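U4/U6 snRNA-associated-splicing factor PRP24 (Saccharomyces cerevisiae, PDB 4N0T) binds U6 snRNA and anneals it to U4 snRNA, acting as a recycling factor of the spliceosome in the nucleus. Local coordinates at residues E179-N184 / N221-M226. Sequence-based numbering, arbitrary orientation.
Sequences EIMIRN and NCCAFM. With nucleotides of chain B.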
loop_
_atom_site.group_PDB
_atom_site.type_symbol
_atom_site.label_atom_id
_atom_site.label_comp_id
_atom_site.label_asym_id
_atom_site.label_seq_id
_atom_site.Cartn_x
_atom_site.Cartn_y
_atom_site.Cartn_z
ATOM N N GLU A 179 -15.856 -11.928 12.262
ATOM C CA GLU A 179 -15.144 -11.935 13.536
ATOM C C GLU A 179 -15.811 -11.006 14.531
ATOM O O GLU A 179 -16.015 -9.817 14.246
ATOM C CB GLU A 179 -13.672 -11.509 13.357
ATOM C CG GLU A 179 -12.886 -11.570 14.682
ATOM C CD GLU A 179 -11.467 -11.030 14.553
ATOM O OE1 GLU A 179 -11.287 -9.991 13.877
ATOM O OE2 GLU A 179 -10.524 -11.646 15.114
ATOM N N ILE A 180 -16.148 -11.533 15.706
ATOM C CA ILE A 180 -16.681 -10.688 16.763
ATOM C C ILE A 180 -15.598 -10.421 17.803
ATOM O O ILE A 180 -14.636 -11.208 17.954
ATOM C CB ILE A 180 -17.930 -11.296 17.452
ATOM C CG1 ILE A 180 -17.614 -12.674 18.035
ATOM C CG2 ILE A 180 -19.092 -11.380 16.452
ATOM C CD1 ILE A 180 -18.696 -13.182 19.028
ATOM N N MET A 181 -15.736 -9.292 18.492
ATOM C CA MET A 181 -14.915 -9.003 19.654
ATOM C C MET A 181 -15.821 -9.011 20.875
ATOM O O MET A 181 -16.890 -8.386 20.886
ATOM C CB MET A 181 -14.245 -7.634 19.530
ATOM C CG MET A 181 -13.261 -7.339 20.668
ATOM S SD MET A 181 -12.497 -5.699 20.491
ATOM C CE MET A 181 -11.211 -5.832 21.707
ATOM N N ILE A 182 -15.382 -9.734 21.894
ATOM C CA ILE A 182 -16.105 -9.811 23.160
ATOM C C ILE A 182 -15.281 -9.012 24.165
ATOM O O ILE A 182 -14.082 -9.269 24.335
ATOM C CB ILE A 182 -16.216 -11.274 23.608
ATOM C CG1 ILE A 182 -16.897 -12.102 22.506
ATOM C CG2 ILE A 182 -16.978 -11.384 24.933
ATOM C CD1 ILE A 182 -16.597 -13.596 22.569
ATOM N N ARG A 183 -15.905 -8.036 24.819
ATOM C CA ARG A 183 -15.188 -7.162 25.744
ATOM C C ARG A 183 -15.796 -7.247 27.133
ATOM O O ARG A 183 -16.956 -7.612 27.285
ATOM C CB ARG A 183 -15.205 -5.702 25.250
ATOM C CG ARG A 183 -14.332 -5.505 24.010
ATOM C CD ARG A 183 -14.415 -4.086 23.436
ATOM N NE ARG A 183 -15.687 -3.822 22.760
ATOM C CZ ARG A 183 -15.877 -2.785 21.942
ATOM N NH1 ARG A 183 -14.888 -1.923 21.733
ATOM N NH2 ARG A 183 -17.056 -2.599 21.353
ATOM N N ASN A 184 -14.969 -6.901 28.113
ATOM C CA ASN A 184 -15.349 -6.833 29.519
ATOM C C ASN A 184 -15.639 -8.179 30.135
ATOM O O ASN A 184 -16.424 -8.280 31.073
ATOM C CB ASN A 184 -16.517 -5.868 29.728
ATOM C CG ASN A 184 -16.124 -4.433 29.483
ATOM O OD1 ASN A 184 -14.923 -4.085 29.495
ATOM N ND2 ASN A 184 -17.126 -3.580 29.233
ATOM N N ASN A 221 -10.920 -6.117 33.126
ATOM C CA ASN A 221 -11.687 -6.448 31.931
ATOM C C ASN A 221 -10.782 -7.143 30.944
ATOM O O ASN A 221 -9.639 -6.720 30.753
ATOM C CB ASN A 221 -12.244 -5.179 31.280
ATOM C CG ASN A 221 -13.233 -4.469 32.167
ATOM O OD1 ASN A 221 -14.021 -5.112 32.872
ATOM N ND2 ASN A 221 -13.212 -3.143 32.141
ATOM N N CYS A 222 -11.281 -8.219 30.344
ATOM C CA CYS A 222 -10.509 -8.961 29.349
ATOM C C CYS A 222 -11.290 -9.030 28.064
ATOM O O CYS A 222 -12.516 -8.951 28.072
ATOM C CB CYS A 222 -10.279 -10.392 29.829
ATOM S SG CYS A 222 -9.446 -10.519 31.453
ATOM N N CYS A 223 -10.579 -9.221 26.958
ATOM C CA CYS A 223 -11.239 -9.352 25.668
ATOM C C CYS A 223 -10.841 -10.629 24.955
ATOM O O CYS A 223 -9.831 -11.257 25.283
ATOM C CB CYS A 223 -10.933 -8.143 24.782
ATOM S SG CYS A 223 -9.195 -8.009 24.294
ATOM N N ALA A 224 -11.666 -11.015 23.986
ATOM C CA ALA A 224 -11.418 -12.192 23.171
ATOM C C ALA A 224 -12.056 -11.961 21.821
ATOM O O ALA A 224 -12.984 -11.153 21.691
ATOM C CB ALA A 224 -12.010 -13.431 23.829
ATOM N N PHE A 225 -11.557 -12.666 20.809
ATOM C CA PHE A 225 -12.111 -12.545 19.475
ATOM C C PHE A 225 -12.551 -13.914 19.017
ATOM O O PHE A 225 -11.926 -14.918 19.351
ATOM C CB PHE A 225 -11.054 -12.029 18.509
ATOM C CG PHE A 225 -10.613 -10.614 18.768
ATOM C CD1 PHE A 225 -9.660 -10.331 19.736
ATOM C CD2 PHE A 225 -11.143 -9.569 18.024
ATOM C CE1 PHE A 225 -9.242 -9.025 19.960
ATOM C CE2 PHE A 225 -10.729 -8.255 18.248
ATOM C CZ PHE A 225 -9.770 -7.990 19.212
ATOM N N MET A 226 -13.626 -13.954 18.249
ATOM C CA MET A 226 -14.197 -15.213 17.814
ATOM C C MET A 226 -14.577 -15.089 16.348
ATOM O O MET A 226 -15.277 -14.149 15.948
ATOM C CB MET A 226 -15.417 -15.554 18.674
ATOM C CG MET A 226 -16.155 -16.818 18.216
ATOM S SD MET A 226 -17.496 -17.202 19.373
ATOM C CE MET A 226 -16.607 -17.356 20.924
ATOM P P C B 14 -3.439 -6.420 18.002
ATOM O OP1 C B 14 -2.437 -5.722 18.862
ATOM O OP2 C B 14 -3.432 -6.190 16.526
ATOM O "O5'" C B 14 -3.311 -7.994 18.192
ATOM C "C5'" C B 14 -3.177 -8.579 19.486
ATOM C "C4'" C B 14 -4.010 -9.829 19.611
ATOM O "O4'" C B 14 -5.410 -9.472 19.500
ATOM C "C3'" C B 14 -3.818 -10.883 18.525
ATOM O "O3'" C B 14 -2.714 -11.734 18.754
ATOM C "C2'" C B 14 -5.138 -11.632 18.557
ATOM O "O2'" C B 14 -5.183 -12.495 19.691
ATOM C "C1'" C B 14 -6.114 -10.498 18.837
ATOM N N1 C B 14 -6.786 -9.939 17.636
ATOM C C2 C B 14 -7.742 -10.730 16.998
ATOM O O2 C B 14 -7.934 -11.893 17.398
ATOM N N3 C B 14 -8.429 -10.225 15.958
ATOM C C4 C B 14 -8.207 -8.977 15.539
ATOM N N4 C B 14 -8.937 -8.563 14.505
ATOM C C5 C B 14 -7.251 -8.126 16.177
ATOM C C6 C B 14 -6.581 -8.645 17.226
ATOM P P A B 62 -20.885 1.830 18.687
ATOM O OP1 A B 62 -19.546 1.307 19.074
ATOM O OP2 A B 62 -21.530 1.362 17.430
ATOM O "O5'" A B 62 -21.905 1.526 19.870
ATOM C "C5'" A B 62 -21.578 1.840 21.216
ATOM C "C4'" A B 62 -21.770 0.645 22.113
ATOM O "O4'" A B 62 -20.708 -0.315 21.877
ATOM C "C3'" A B 62 -21.712 0.919 23.610
ATOM O "O3'" A B 62 -22.960 1.357 24.118
ATOM C "C2'" A B 62 -21.268 -0.422 24.179
ATOM O "O2'" A B 62 -22.373 -1.316 24.227
ATOM C "C1'" A B 62 -20.301 -0.900 23.095
ATOM N N9 A B 62 -18.913 -0.462 23.332
ATOM C C8 A B 62 -18.256 0.525 22.634
ATOM N N7 A B 62 -17.020 0.717 23.020
ATOM C C5 A B 62 -16.844 -0.208 24.044
ATOM C C6 A B 62 -15.740 -0.504 24.862
ATOM N N6 A B 62 -14.559 0.120 24.783
ATOM N N1 A B 62 -15.897 -1.489 25.780
ATOM C C2 A B 62 -17.072 -2.110 25.853
ATOM N N3 A B 62 -18.183 -1.922 25.139
ATOM C C4 A B 62 -17.997 -0.946 24.235
ATOM P P A B 13 -3.434 -5.842 23.192
ATOM O OP1 A B 13 -2.192 -6.576 22.796
ATOM O OP2 A B 13 -3.606 -4.385 22.965
ATOM O "O5'" A B 13 -4.631 -6.627 22.505
ATOM C "C5'" A B 13 -5.805 -5.945 22.098
ATOM C "C4'" A B 13 -6.032 -6.150 20.625
ATOM O "O4'" A B 13 -7.400 -5.790 20.293
ATOM C "C3'" A B 13 -5.142 -5.316 19.703
ATOM O "O3'" A B 13 -4.918 -6.071 18.510
ATOM C "C2'" A B 13 -6.053 -4.142 19.362
ATOM O "O2'" A B 13 -5.705 -3.451 18.182
ATOM C "C1'" A B 13 -7.380 -4.869 19.220
ATOM N N9 A B 13 -8.592 -4.060 19.293
ATOM C C8 A B 13 -9.010 -3.176 20.252
ATOM N N7 A B 13 -10.199 -2.685 20.008
ATOM C C5 A B 13 -10.590 -3.300 18.826
ATOM C C6 A B 13 -11.747 -3.203 18.045
ATOM N N6 A B 13 -12.782 -2.412 18.354
ATOM N N1 A B 13 -11.816 -3.967 16.933
ATOM C C2 A B 13 -10.792 -4.760 16.626
ATOM N N3 A B 13 -9.646 -4.932 17.278
ATOM C C4 A B 13 -9.611 -4.161 18.381
#
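Phe-225 and Met-181, directly opposite each other as a non-hydrogen-bonded antiparallel pair, show how a sheet surface becomes a seat for RNA bases. CG of Met-181 lies over one face of the Phe-225 ring, 4.0 Å from its centroid, in a CH-pi contact. With chi1 at -174° the methionine chain runs out extended over the ring, bringing CE to 3.6 Å from Phe-225 CZ. Its SD, oblique to the ring in a Met-aromatic contact, lies 3.5 Å from C5 of A13 of chain B. C14 of chain B lies over the opposite face, its C2 nearer the ring's periphery than its middle. These are the two strands β1 and β3 of the β1α1β2β3α2β4 fold, and an aromatic on β3 meeting an RNA base is the familiar RNA-binding feature of canonical RRMs. An alanine in place of Phe-225 would probably leave C14 without the ring beneath its base and Met-181 CG without the face it lies on. Glu-179 reaches the same cytosine, OE1 accepting a bond from C14 N4 at 2.8 Å and also bonding to Thr-174. On the reverse face Met-226 lies alongside Ile-180, its CB 3.7 Å from Ile-180 CG1. A bend at chi3 (-58°) carries its CE to 4.1 Å from Ile-182 CD1, and Phe-199 of helix 192-199 meets all three residues. Ile-182 and Ala-224, like Ile-180 and Met-226, are joined by two backbone bonds, the one from Ile-182 N to Ala-224 O being almost straight at 2.8 Å.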